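PDB 6I1A: rutinosidase from Aspergillus niger, which is a secreted family 5 glycoside hydrolase that, as a rutinosidase, releases the disaccharide rutinose from rutinosides such as rutin. Local coordinates for residues A[17-26]-A[295-303]; A[137-145]-A[156-167]. All blocks are in the same frame, centred on the assembly; numbering follows the deposited sequence. Where two conformers were deposited one is given.

Both contacts belong to one TIM-barrel enzyme of glycoside hydrolase family 5. Interaction 1 runs from the loops ahead of strands 22-26 and 299-308 into the barrel interior, and interaction 2 lies in the long loop that follows strand 131-136 and leads into the glycosylated start of helix 161-179. Their centres are about 26 Å apart, and along the chain 137-145 and 156-167 are nested within the loop that interaction 1 closes. They nevertheless meet at one point, where Glu303 OE2 packs against His137 CE1 at 3.6 Å. His137 directly follows strand 131-136, a position consistent with the C-terminal ends of the barrel strands, where enzymes of this family carry their active site.

Interaction 1. Residues A[17-26]-A[295-303]; sequences WRTFKGNGVN and GKFPVFVGE. With EDO (1,2-ethanediol), chain L.
Trp17 brings the edge of its six-membered ring over one face of Phe300, an offset edge-to-face pair with centroids 5.1 Å apart and planes at 60°; Trp17 CZ3 comes to 3.5 Å from Phe300 CD1. The Phe300 ring meets it by leaving the strand with CG anti to the backbone N (chi1 -175°), while its own edge, at CE1, faces Gly22 O. Further back, Trp17 CB rests on Pro298 CG at 3.7 Å, and the indole N-H is satisfied by Thr188. Arg18, extended as far as NE and then turned at chi4, grips Lys296 O end-on: NH2 lies in the carbonyl plane at 2.8 Å, whereas NH1, at 2.9 Å, stands well above that plane. Pro298 CD sits over the centre of the guanidinium face. Asn26 ND2 gives Gly302 O a nearly straight bond of 2.9 Å, in the carbonyl plane and close to the Asn26 amide plane; Asn26 OD1 accepts from Arg92, and Gly302 O also pairs with Ser336. With the strand axes 7.5 Å apart, no backbone hydrogen bond joins them; side chains bridge the gap, Arg18 and Asn26 each satisfying a main-chain carbonyl at opposite ends of the apolar Trp17-Pro298-Phe300 patch.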
loop_
_atom_site.group_PDB
_atom_site.type_symbol
_atom_site.label_atom_id
_atom_site.label_comp_id
_atom_site.label_asym_id
_atom_site.label_seq_id
_atom_site.Cartn_x
_atom_site.Cartn_y
_atom_site.Cartn_z
ATOM N N TRP A 17 -9.492 0.298 27.581
ATOM C CA TRP A 17 -8.469 0.435 26.520
ATOM C C TRP A 17 -8.406 1.862 25.981
ATOM O O TRP A 17 -7.488 2.169 25.202
ATOM C CB TRP A 17 -8.728 -0.582 25.405
ATOM C CG TRP A 17 -8.057 -1.893 25.672
ATOM C CD1 TRP A 17 -8.618 -3.066 26.101
ATOM C CD2 TRP A 17 -6.660 -2.188 25.487
ATOM N NE1 TRP A 17 -7.679 -4.038 26.250
ATOM C CE2 TRP A 17 -6.468 -3.539 25.827
ATOM C CE3 TRP A 17 -5.530 -1.439 25.070
ATOM C CZ2 TRP A 17 -5.211 -4.153 25.816
ATOM C CZ3 TRP A 17 -4.292 -2.057 25.028
ATOM C CH2 TRP A 17 -4.147 -3.422 25.334
ATOM N N ARG A 18 -9.406 2.722 26.214
ATOM C CA ARG A 18 -9.332 4.117 25.754
ATOM C C ARG A 18 -8.290 4.905 26.549
ATOM O O ARG A 18 -7.831 5.945 26.030
ATOM C CB ARG A 18 -10.719 4.786 25.814
ATOM C CG ARG A 18 -11.673 4.263 24.762
ATOM C CD ARG A 18 -13.113 4.781 24.963
ATOM N NE ARG A 18 -14.081 4.098 24.087
ATOM C CZ ARG A 18 -14.120 4.303 22.810
ATOM N NH1 ARG A 18 -13.338 5.218 22.243
ATOM N NH2 ARG A 18 -14.994 3.651 22.047
ATOM N N THR A 19 -8.018 4.514 27.767
ATOM C CA THR A 19 -7.061 5.266 28.620
ATOM C C THR A 19 -5.795 4.457 28.880
ATOM O O THR A 19 -4.758 5.066 29.240
ATOM C CB THR A 19 -7.754 5.716 29.906
ATOM O OG1 THR A 19 -8.183 4.612 30.688
ATOM C CG2 THR A 19 -8.925 6.605 29.573
ATOM N N PHE A 20 -5.857 3.140 28.821
ATOM C CA PHE A 20 -4.705 2.261 29.151
ATOM C C PHE A 20 -3.638 2.434 28.082
ATOM O O PHE A 20 -3.910 2.432 26.880
ATOM C CB PHE A 20 -5.206 0.827 29.233
ATOM C CG PHE A 20 -4.124 -0.179 29.510
ATOM C CD1 PHE A 20 -3.694 -0.415 30.793
ATOM C CD2 PHE A 20 -3.521 -0.866 28.469
ATOM C CE1 PHE A 20 -2.666 -1.320 31.059
ATOM C CE2 PHE A 20 -2.518 -1.784 28.733
ATOM C CZ PHE A 20 -2.096 -2.017 30.022
ATOM N N LYS A 21 -2.393 2.497 28.515
ATOM C CA LYS A 21 -1.199 2.505 27.649
ATOM C C LYS A 21 -0.246 1.433 28.159
ATOM O O LYS A 21 -0.112 1.223 29.350
ATOM C CB LYS A 21 -0.514 3.842 27.666
ATOM C CG LYS A 21 -1.377 4.954 27.063
ATOM C CD LYS A 21 -0.935 5.427 25.726
ATOM C CE LYS A 21 -1.304 6.875 25.465
ATOM N NZ LYS A 21 -1.747 7.076 24.072
ATOM N N GLY A 22 0.365 0.709 27.239
ATOM C CA GLY A 22 1.389 -0.235 27.667
ATOM C C GLY A 22 2.246 -0.699 26.530
ATOM O O GLY A 22 1.810 -0.770 25.384
ATOM N N ASN A 23 3.520 -0.994 26.839
ATOM C CA ASN A 23 4.469 -1.618 25.890
ATOM C C ASN A 23 4.606 -3.071 26.320
ATOM O O ASN A 23 4.878 -3.377 27.498
ATOM C CB ASN A 23 5.827 -0.902 25.864
ATOM C CG ASN A 23 5.716 0.526 25.329
ATOM O OD1 ASN A 23 4.756 0.872 24.669
ATOM N ND2 ASN A 23 6.727 1.338 25.624
ATOM N N GLY A 24 4.404 -3.942 25.363
ATOM C CA GLY A 24 4.356 -5.376 25.588
ATOM C C GLY A 24 5.254 -6.174 24.685
ATOM O O GLY A 24 6.035 -5.674 23.854
ATOM N N VAL A 25 5.118 -7.474 24.823
ATOM C CA VAL A 25 5.735 -8.457 23.935
ATOM C C VAL A 25 4.762 -9.608 23.653
ATOM O O VAL A 25 3.952 -9.979 24.531
ATOM C CB VAL A 25 7.073 -8.921 24.560
ATOM C CG1 VAL A 25 6.889 -9.827 25.759
ATOM C CG2 VAL A 25 7.960 -9.551 23.521
ATOM N N ASN A 26 4.957 -10.215 22.499
ATOM C CA ASN A 26 4.343 -11.513 22.191
ATOM C C ASN A 26 5.184 -12.625 22.758
ATOM O O ASN A 26 6.420 -12.552 22.740
ATOM C CB ASN A 26 4.228 -11.747 20.701
ATOM C CG ASN A 26 3.120 -10.903 20.094
ATOM O OD1 ASN A 26 1.968 -11.381 20.066
ATOM N ND2 ASN A 26 3.412 -9.662 19.692
ATOM N N GLY A 295 -10.422 7.443 15.836
ATOM C CA GLY A 295 -10.599 7.626 17.272
ATOM C C GLY A 295 -11.902 7.051 17.828
ATOM O O GLY A 295 -12.112 7.086 19.051
ATOM N N LYS A 296 -12.729 6.442 16.975
ATOM C CA LYS A 296 -14.007 5.907 17.476
ATOM C C LYS A 296 -13.709 4.830 18.527
ATOM O O LYS A 296 -14.355 4.760 19.562
ATOM C CB LYS A 296 -14.857 5.307 16.366
ATOM C CG LYS A 296 -16.207 4.823 16.858
ATOM C CD LYS A 296 -17.094 4.382 15.755
ATOM C CE LYS A 296 -18.462 3.947 16.267
ATOM N NZ LYS A 296 -19.323 3.434 15.155
ATOM N N PHE A 297 -12.779 3.901 18.193
ATOM C CA PHE A 297 -12.262 2.886 19.114
ATOM C C PHE A 297 -10.740 3.007 19.307
ATOM O O PHE A 297 -10.019 3.478 18.432
ATOM C CB PHE A 297 -12.567 1.493 18.557
ATOM C CG PHE A 297 -14.063 1.206 18.472
ATOM C CD1 PHE A 297 -14.743 0.904 19.626
ATOM C CD2 PHE A 297 -14.716 1.258 17.259
ATOM C CE1 PHE A 297 -16.115 0.702 19.584
ATOM C CE2 PHE A 297 -16.102 1.033 17.210
ATOM C CZ PHE A 297 -16.770 0.758 18.367
ATOM N N PRO A 298 -10.268 2.495 20.454
ATOM C CA PRO A 298 -8.831 2.481 20.712
ATOM C C PRO A 298 -8.173 1.415 19.829
ATOM O O PRO A 298 -8.805 0.430 19.391
ATOM C CB PRO A 298 -8.690 2.165 22.172
ATOM C CG PRO A 298 -9.988 1.416 22.521
ATOM C CD PRO A 298 -11.011 2.023 21.608
ATOM N N VAL A 299 -6.863 1.602 19.576
ATOM C CA VAL A 299 -6.019 0.727 18.754
ATOM C C VAL A 299 -4.799 0.326 19.580
ATOM O O VAL A 299 -4.212 1.144 20.263
ATOM C CB VAL A 299 -5.606 1.430 17.459
ATOM C CG1 VAL A 299 -4.570 0.638 16.637
ATOM C CG2 VAL A 299 -6.845 1.722 16.615
ATOM N N PHE A 300 -4.414 -0.918 19.464
ATOM C CA PHE A 300 -3.152 -1.449 20.023
ATOM C C PHE A 300 -2.385 -2.140 18.890
ATOM O O PHE A 300 -2.988 -2.893 18.141
ATOM C CB PHE A 300 -3.470 -2.435 21.125
ATOM C CG PHE A 300 -2.308 -3.005 21.895
ATOM C CD1 PHE A 300 -1.619 -2.207 22.800
ATOM C CD2 PHE A 300 -1.879 -4.311 21.725
ATOM C CE1 PHE A 300 -0.535 -2.710 23.526
ATOM C CE2 PHE A 300 -0.805 -4.826 22.432
ATOM C CZ PHE A 300 -0.170 -4.025 23.360
ATOM N N VAL A 301 -1.081 -1.890 18.768
ATOM C CA VAL A 301 -0.276 -2.464 17.682
ATOM C C VAL A 301 0.212 -3.803 18.201
ATOM O O VAL A 301 1.309 -3.907 18.807
ATOM C CB VAL A 301 0.849 -1.522 17.229
ATOM C CG1 VAL A 301 1.680 -2.181 16.148
ATOM C CG2 VAL A 301 0.239 -0.238 16.724
ATOM N N GLY A 302 -0.618 -4.839 18.089
ATOM C CA GLY A 302 -0.311 -6.114 18.749
ATOM C C GLY A 302 0.824 -6.917 18.160
ATOM O O GLY A 302 1.248 -7.892 18.839
ATOM N N GLU A 303 1.253 -6.613 16.965
ATOM C CA GLU A 303 2.451 -7.244 16.386
ATOM C C GLU A 303 3.154 -6.184 15.544
ATOM O O GLU A 303 2.510 -5.485 14.743
ATOM C CB GLU A 303 2.175 -8.416 15.468
ATOM C CG GLU A 303 1.564 -9.614 16.138
ATOM C CD GLU A 303 1.469 -10.823 15.231
ATOM O OE1 GLU A 303 2.178 -10.894 14.163
ATOM O OE2 GLU A 303 0.637 -11.718 15.524
HETATM C C1 EDO L . 9.542 -1.675 27.086
HETATM O O1 EDO L . 10.450 -2.651 26.793
HETATM C C2 EDO L . 10.059 -0.305 26.987
HETATM O O2 EDO L . 8.956 0.617 27.139
#

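Interaction 2. Residues A[137-145]-A[156-167]; sequences HSLPGGVNG and YWFYNETHFNYS. Unlike the reference sequence in segment 156-167: His163 (reference Asn). With NAG (2-acetamido-2-deoxy-beta-D-glucopyranose), chain D; NAG (2-acetamido-2-deoxy-beta-D-glucopyranose), chain E.
The loop after strand 131-136 folds back on the N-terminal end of helix 161-179, and its type II turn, Leu139 to Gly142, lies against the first turns of that helix. Having no side chain, Gly141 can bring its CA over the centre of the His163 ring, a CH-pi contact 3.6 Å from the centroid. Trp157, with CG anti to its backbone N (chi1 179°), drives its indole into the loop: Val143 CG1 lies over one face, 4.0 Å from the centroid of the five-membered ring, Leu139 runs alongside it, and Pro140 O meets the edge at CD1. In the ring plane, Trp157 NE1 donates to Ser167 OG at 3.0 Å; that hydroxyl in turn donates to His163 O at 2.7 Å, so it fixes the indole to the helix backbone. Trp157 N also bonds to Gly142 O at 3.2 Å, while Trp218 and Tyr222 of helix 213-233 add edge-to-face partners to the indole. At the helix start Asn160 is the N-cap, its OD1 accepting from His163 N at 2.9 Å, and its ND2 carries an N-acetylglucosamine. Two hydrogen bonds hold the sugar beyond its covalent link: its N2 donates to Thr162 OG1, and its O6 is hydrogen-bonded to His163 NE2 at 2.9 Å, near the plane of the imidazole. A second sugar, on Asn165 ND2, donates a hydrogen bond from its N2 to Glu161 OE2. Asn160-Glu161-Thr162 and Asn165-Tyr166-Ser167 are both classic Asn-X-Ser/Thr sequons, here built into a capped helix of a TIM-barrel beta-alpha unit.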
loop_
_atom_site.group_PDB
_atom_site.type_symbol
_atom_site.label_atom_id
_atom_site.label_comp_id
_atom_site.label_asym_id
_atom_site.label_seq_id
_atom_site.Cartn_x
_atom_site.Cartn_y
_atom_site.Cartn_z
ATOM N N HIS A 137 -4.957 -17.903 17.924
ATOM C CA HIS A 137 -4.229 -17.554 16.702
ATOM C C HIS A 137 -4.741 -18.318 15.495
ATOM O O HIS A 137 -4.791 -17.760 14.380
ATOM C CB HIS A 137 -2.744 -17.848 16.964
ATOM C CG HIS A 137 -1.780 -16.923 16.305
ATOM N ND1 HIS A 137 -1.778 -15.594 16.591
ATOM C CD2 HIS A 137 -0.675 -17.188 15.546
ATOM C CE1 HIS A 137 -0.753 -15.053 15.959
ATOM N NE2 HIS A 137 -0.059 -15.980 15.321
ATOM N N SER A 138 -5.167 -19.563 15.723
ATOM C CA SER A 138 -5.842 -20.397 14.721
ATOM C C SER A 138 -7.280 -20.665 15.165
ATOM O O SER A 138 -7.543 -20.677 16.373
ATOM C CB SER A 138 -5.123 -21.722 14.512
ATOM O OG SER A 138 -4.712 -22.302 15.740
ATOM N N LEU A 139 -8.125 -20.956 14.196
ATOM C CA LEU A 139 -9.509 -21.449 14.488
ATOM C C LEU A 139 -9.755 -22.654 13.596
ATOM O O LEU A 139 -9.127 -22.842 12.558
ATOM C CB LEU A 139 -10.561 -20.379 14.218
ATOM C CG LEU A 139 -10.501 -19.146 15.113
ATOM C CD1 LEU A 139 -11.497 -18.098 14.637
ATOM C CD2 LEU A 139 -10.725 -19.527 16.583
ATOM N N PRO A 140 -10.688 -23.548 14.027
ATOM C CA PRO A 140 -10.998 -24.745 13.277
ATOM C C PRO A 140 -11.294 -24.474 11.808
ATOM O O PRO A 140 -12.062 -23.568 11.464
ATOM C CB PRO A 140 -12.208 -25.332 14.039
ATOM C CG PRO A 140 -11.969 -24.872 15.478
ATOM C CD PRO A 140 -11.421 -23.470 15.303
ATOM N N GLY A 141 -10.613 -25.204 10.920
ATOM C CA GLY A 141 -10.771 -25.136 9.476
ATOM C C GLY A 141 -9.773 -24.208 8.778
ATOM O O GLY A 141 -9.525 -24.407 7.606
ATOM N N GLY A 142 -9.204 -23.283 9.525
ATOM C CA GLY A 142 -8.154 -22.443 8.940
ATOM C C GLY A 142 -8.695 -21.098 8.493
ATOM O O GLY A 142 -9.633 -21.051 7.692
ATOM N N VAL A 143 -8.058 -20.017 8.965
ATOM C CA VAL A 143 -8.573 -18.666 8.691
ATOM C C VAL A 143 -7.735 -17.887 7.663
ATOM O O VAL A 143 -8.167 -16.769 7.329
ATOM C CB VAL A 143 -8.717 -17.813 9.959
ATOM C CG1 VAL A 143 -9.641 -18.470 10.993
ATOM C CG2 VAL A 143 -7.399 -17.530 10.596
ATOM N N ASN A 144 -6.627 -18.442 7.180
ATOM C CA ASN A 144 -5.811 -17.651 6.233
ATOM C C ASN A 144 -4.895 -18.503 5.363
ATOM O O ASN A 144 -3.979 -17.949 4.718
ATOM C CB ASN A 144 -4.956 -16.624 6.980
ATOM C CG ASN A 144 -4.193 -17.247 8.122
ATOM O OD1 ASN A 144 -3.765 -18.399 8.061
ATOM N ND2 ASN A 144 -3.938 -16.446 9.168
ATOM N N GLY A 145 -5.097 -19.817 5.271
ATOM C CA GLY A 145 -4.235 -20.652 4.409
ATOM C C GLY A 145 -2.817 -20.765 4.909
ATOM O O GLY A 145 -1.974 -21.296 4.179
ATOM N N TYR A 156 -10.829 -23.339 5.239
ATOM C CA TYR A 156 -12.152 -23.950 5.368
ATOM C C TYR A 156 -13.050 -23.257 6.382
ATOM O O TYR A 156 -14.295 -23.454 6.347
ATOM C CB TYR A 156 -12.036 -25.446 5.740
ATOM C CG TYR A 156 -11.161 -26.261 4.797
ATOM C CD1 TYR A 156 -11.660 -26.600 3.525
ATOM C CD2 TYR A 156 -9.874 -26.638 5.084
ATOM C CE1 TYR A 156 -10.891 -27.369 2.640
ATOM C CE2 TYR A 156 -9.093 -27.407 4.209
ATOM C CZ TYR A 156 -9.612 -27.725 2.975
ATOM O OH TYR A 156 -8.821 -28.438 2.087
ATOM N N TRP A 157 -12.500 -22.474 7.294
ATOM C CA TRP A 157 -13.302 -21.788 8.320
ATOM C C TRP A 157 -14.394 -20.895 7.714
ATOM O O TRP A 157 -15.508 -20.803 8.246
ATOM C CB TRP A 157 -12.375 -20.978 9.196
ATOM C CG TRP A 157 -13.018 -20.185 10.291
ATOM C CD1 TRP A 157 -13.270 -20.634 11.550
ATOM C CD2 TRP A 157 -13.342 -18.793 10.267
ATOM N NE1 TRP A 157 -13.798 -19.619 12.301
ATOM C CE2 TRP A 157 -13.808 -18.456 11.559
ATOM C CE3 TRP A 157 -13.252 -17.774 9.325
ATOM C CZ2 TRP A 157 -14.267 -17.192 11.910
ATOM C CZ3 TRP A 157 -13.648 -16.501 9.689
ATOM C CH2 TRP A 157 -14.100 -16.195 10.963
ATOM N N PHE A 158 -14.073 -20.186 6.629
ATOM C CA PHE A 158 -14.991 -19.225 6.042
ATOM C C PHE A 158 -16.308 -19.898 5.603
ATOM O O PHE A 158 -16.264 -20.926 4.890
ATOM C CB PHE A 158 -14.380 -18.499 4.838
ATOM C CG PHE A 158 -13.292 -17.537 5.258
ATOM C CD1 PHE A 158 -13.626 -16.240 5.582
ATOM C CD2 PHE A 158 -11.966 -17.921 5.241
ATOM C CE1 PHE A 158 -12.650 -15.362 6.047
ATOM C CE2 PHE A 158 -10.982 -17.017 5.644
ATOM C CZ PHE A 158 -11.340 -15.743 6.019
ATOM N N TYR A 159 -17.420 -19.277 5.980
ATOM C CA TYR A 159 -18.812 -19.604 5.523
ATOM C C TYR A 159 -19.219 -21.011 5.981
ATOM O O TYR A 159 -20.166 -21.589 5.405
ATOM C CB TYR A 159 -18.912 -19.531 3.998
ATOM C CG TYR A 159 -18.154 -18.382 3.379
ATOM C CD1 TYR A 159 -18.400 -17.083 3.758
ATOM C CD2 TYR A 159 -17.182 -18.607 2.424
ATOM C CE1 TYR A 159 -17.700 -16.018 3.199
ATOM C CE2 TYR A 159 -16.464 -17.567 1.846
ATOM C CZ TYR A 159 -16.698 -16.270 2.266
ATOM O OH TYR A 159 -15.939 -15.268 1.699
ATOM N N ASN A 160 -18.552 -21.567 6.981
ATOM C CA ASN A 160 -18.779 -22.961 7.396
ATOM C C ASN A 160 -19.329 -22.990 8.817
ATOM O O ASN A 160 -18.634 -22.611 9.784
ATOM C CB ASN A 160 -17.518 -23.766 7.169
ATOM C CG ASN A 160 -17.622 -25.216 7.599
ATOM O OD1 ASN A 160 -18.026 -25.545 8.729
ATOM N ND2 ASN A 160 -17.223 -26.076 6.664
ATOM N N GLU A 161 -20.571 -23.488 8.989
ATOM C CA GLU A 161 -21.219 -23.465 10.305
ATOM C C GLU A 161 -20.614 -24.469 11.267
ATOM O O GLU A 161 -20.691 -24.226 12.489
ATOM C CB GLU A 161 -22.705 -23.796 10.151
ATOM C CG GLU A 161 -23.535 -23.534 11.389
ATOM C CD GLU A 161 -25.023 -23.665 11.044
ATOM O OE1 GLU A 161 -25.537 -22.709 10.395
ATOM O OE2 GLU A 161 -25.610 -24.730 11.308
ATOM N N THR A 162 -20.065 -25.573 10.791
ATOM C CA THR A 162 -19.360 -26.510 11.692
ATOM C C THR A 162 -18.194 -25.795 12.367
ATOM O O THR A 162 -18.042 -25.781 13.613
ATOM C CB THR A 162 -18.780 -27.716 10.939
ATOM O OG1 THR A 162 -19.828 -28.369 10.223
ATOM C CG2 THR A 162 -18.010 -28.701 11.799
ATOM N N HIS A 163 -17.339 -25.173 11.544
ATOM C CA HIS A 163 -16.146 -24.477 12.092
ATOM C C HIS A 163 -16.550 -23.250 12.894
ATOM O O HIS A 163 -15.893 -22.942 13.926
ATOM C CB HIS A 163 -15.182 -24.116 10.960
ATOM C CG HIS A 163 -14.656 -25.307 10.248
ATOM N ND1 HIS A 163 -14.230 -26.436 10.909
ATOM C CD2 HIS A 163 -14.489 -25.512 8.915
ATOM C CE1 HIS A 163 -13.769 -27.285 9.974
ATOM N NE2 HIS A 163 -13.896 -26.747 8.745
ATOM N N PHE A 164 -17.641 -22.579 12.536
ATOM C CA PHE A 164 -18.171 -21.438 13.318
ATOM C C PHE A 164 -18.505 -21.915 14.728
ATOM O O PHE A 164 -18.130 -21.328 15.734
ATOM C CB PHE A 164 -19.337 -20.795 12.591
ATOM C CG PHE A 164 -19.794 -19.504 13.194
ATOM C CD1 PHE A 164 -20.584 -19.453 14.329
ATOM C CD2 PHE A 164 -19.379 -18.313 12.610
ATOM C CE1 PHE A 164 -20.957 -18.226 14.847
ATOM C CE2 PHE A 164 -19.787 -17.105 13.119
ATOM C CZ PHE A 164 -20.570 -17.081 14.237
ATOM N N ASN A 165 -19.248 -23.009 14.800
ATOM C CA ASN A 165 -19.755 -23.544 16.075
ATOM C C ASN A 165 -18.586 -23.975 16.975
ATOM O O ASN A 165 -18.545 -23.683 18.156
ATOM C CB ASN A 165 -20.625 -24.790 15.838
ATOM C CG ASN A 165 -22.025 -24.429 15.431
ATOM O OD1 ASN A 165 -22.392 -23.267 15.264
ATOM N ND2 ASN A 165 -22.846 -25.476 15.303
ATOM N N TYR A 166 -17.583 -24.649 16.398
ATOM C CA TYR A 166 -16.442 -25.102 17.233
ATOM C C TYR A 166 -15.541 -23.898 17.600
ATOM O O TYR A 166 -14.985 -23.870 18.683
ATOM C CB TYR A 166 -15.658 -26.213 16.564
ATOM C CG TYR A 166 -16.389 -27.542 16.578
ATOM C CD1 TYR A 166 -16.722 -28.177 17.755
ATOM C CD2 TYR A 166 -16.717 -28.136 15.400
ATOM C CE1 TYR A 166 -17.352 -29.429 17.738
ATOM C CE2 TYR A 166 -17.327 -29.367 15.356
ATOM C CZ TYR A 166 -17.666 -30.000 16.522
ATOM O OH TYR A 166 -18.272 -31.249 16.395
ATOM N N SER A 167 -15.524 -22.846 16.781
ATOM C CA SER A 167 -14.865 -21.588 17.166
ATOM C C SER A 167 -15.521 -20.978 18.398
ATOM O O SER A 167 -14.835 -20.482 19.331
ATOM C CB SER A 167 -14.799 -20.578 16.032
ATOM O OG SER A 167 -14.134 -21.074 14.872
HETATM C C1 NAG D . -17.092 -27.490 7.005
HETATM C C2 NAG D . -18.196 -28.451 6.583
HETATM C C3 NAG D . -17.707 -29.858 6.959
HETATM C C4 NAG D . -16.381 -30.126 6.314
HETATM C C5 NAG D . -15.298 -29.111 6.696
HETATM C C6 NAG D . -14.004 -29.255 5.883
HETATM C C7 NAG D . -20.501 -27.710 6.609
HETATM C C8 NAG D . -21.662 -27.467 7.510
HETATM N N2 NAG D . -19.433 -28.156 7.229
HETATM O O3 NAG D . -18.639 -30.828 6.377
HETATM O O4 NAG D . -15.858 -31.412 6.770
HETATM O O5 NAG D . -15.838 -27.814 6.408
HETATM O O6 NAG D . -13.034 -28.436 6.547
HETATM O O7 NAG D . -20.505 -27.540 5.383
HETATM C C1 NAG E . -24.276 -25.304 15.092
HETATM C C2 NAG E . -24.873 -26.565 14.414
HETATM C C3 NAG E . -26.410 -26.386 14.430
HETATM C C4 NAG E . -26.945 -26.062 15.791
HETATM C C5 NAG E . -26.196 -24.850 16.335
HETATM C C6 NAG E . -26.671 -24.478 17.706
HETATM C C7 NAG E . -23.567 -27.560 12.617
HETATM C C8 NAG E . -23.231 -27.475 11.176
HETATM N N2 NAG E . -24.435 -26.646 13.060
HETATM O O3 NAG E . -27.066 -27.537 13.821
HETATM O O4 NAG E . -28.373 -25.673 15.615
HETATM O O5 NAG E . -24.805 -25.226 16.425
HETATM O O6 NAG E . -26.478 -25.593 18.537
HETATM O O7 NAG E . -23.015 -28.394 13.373
#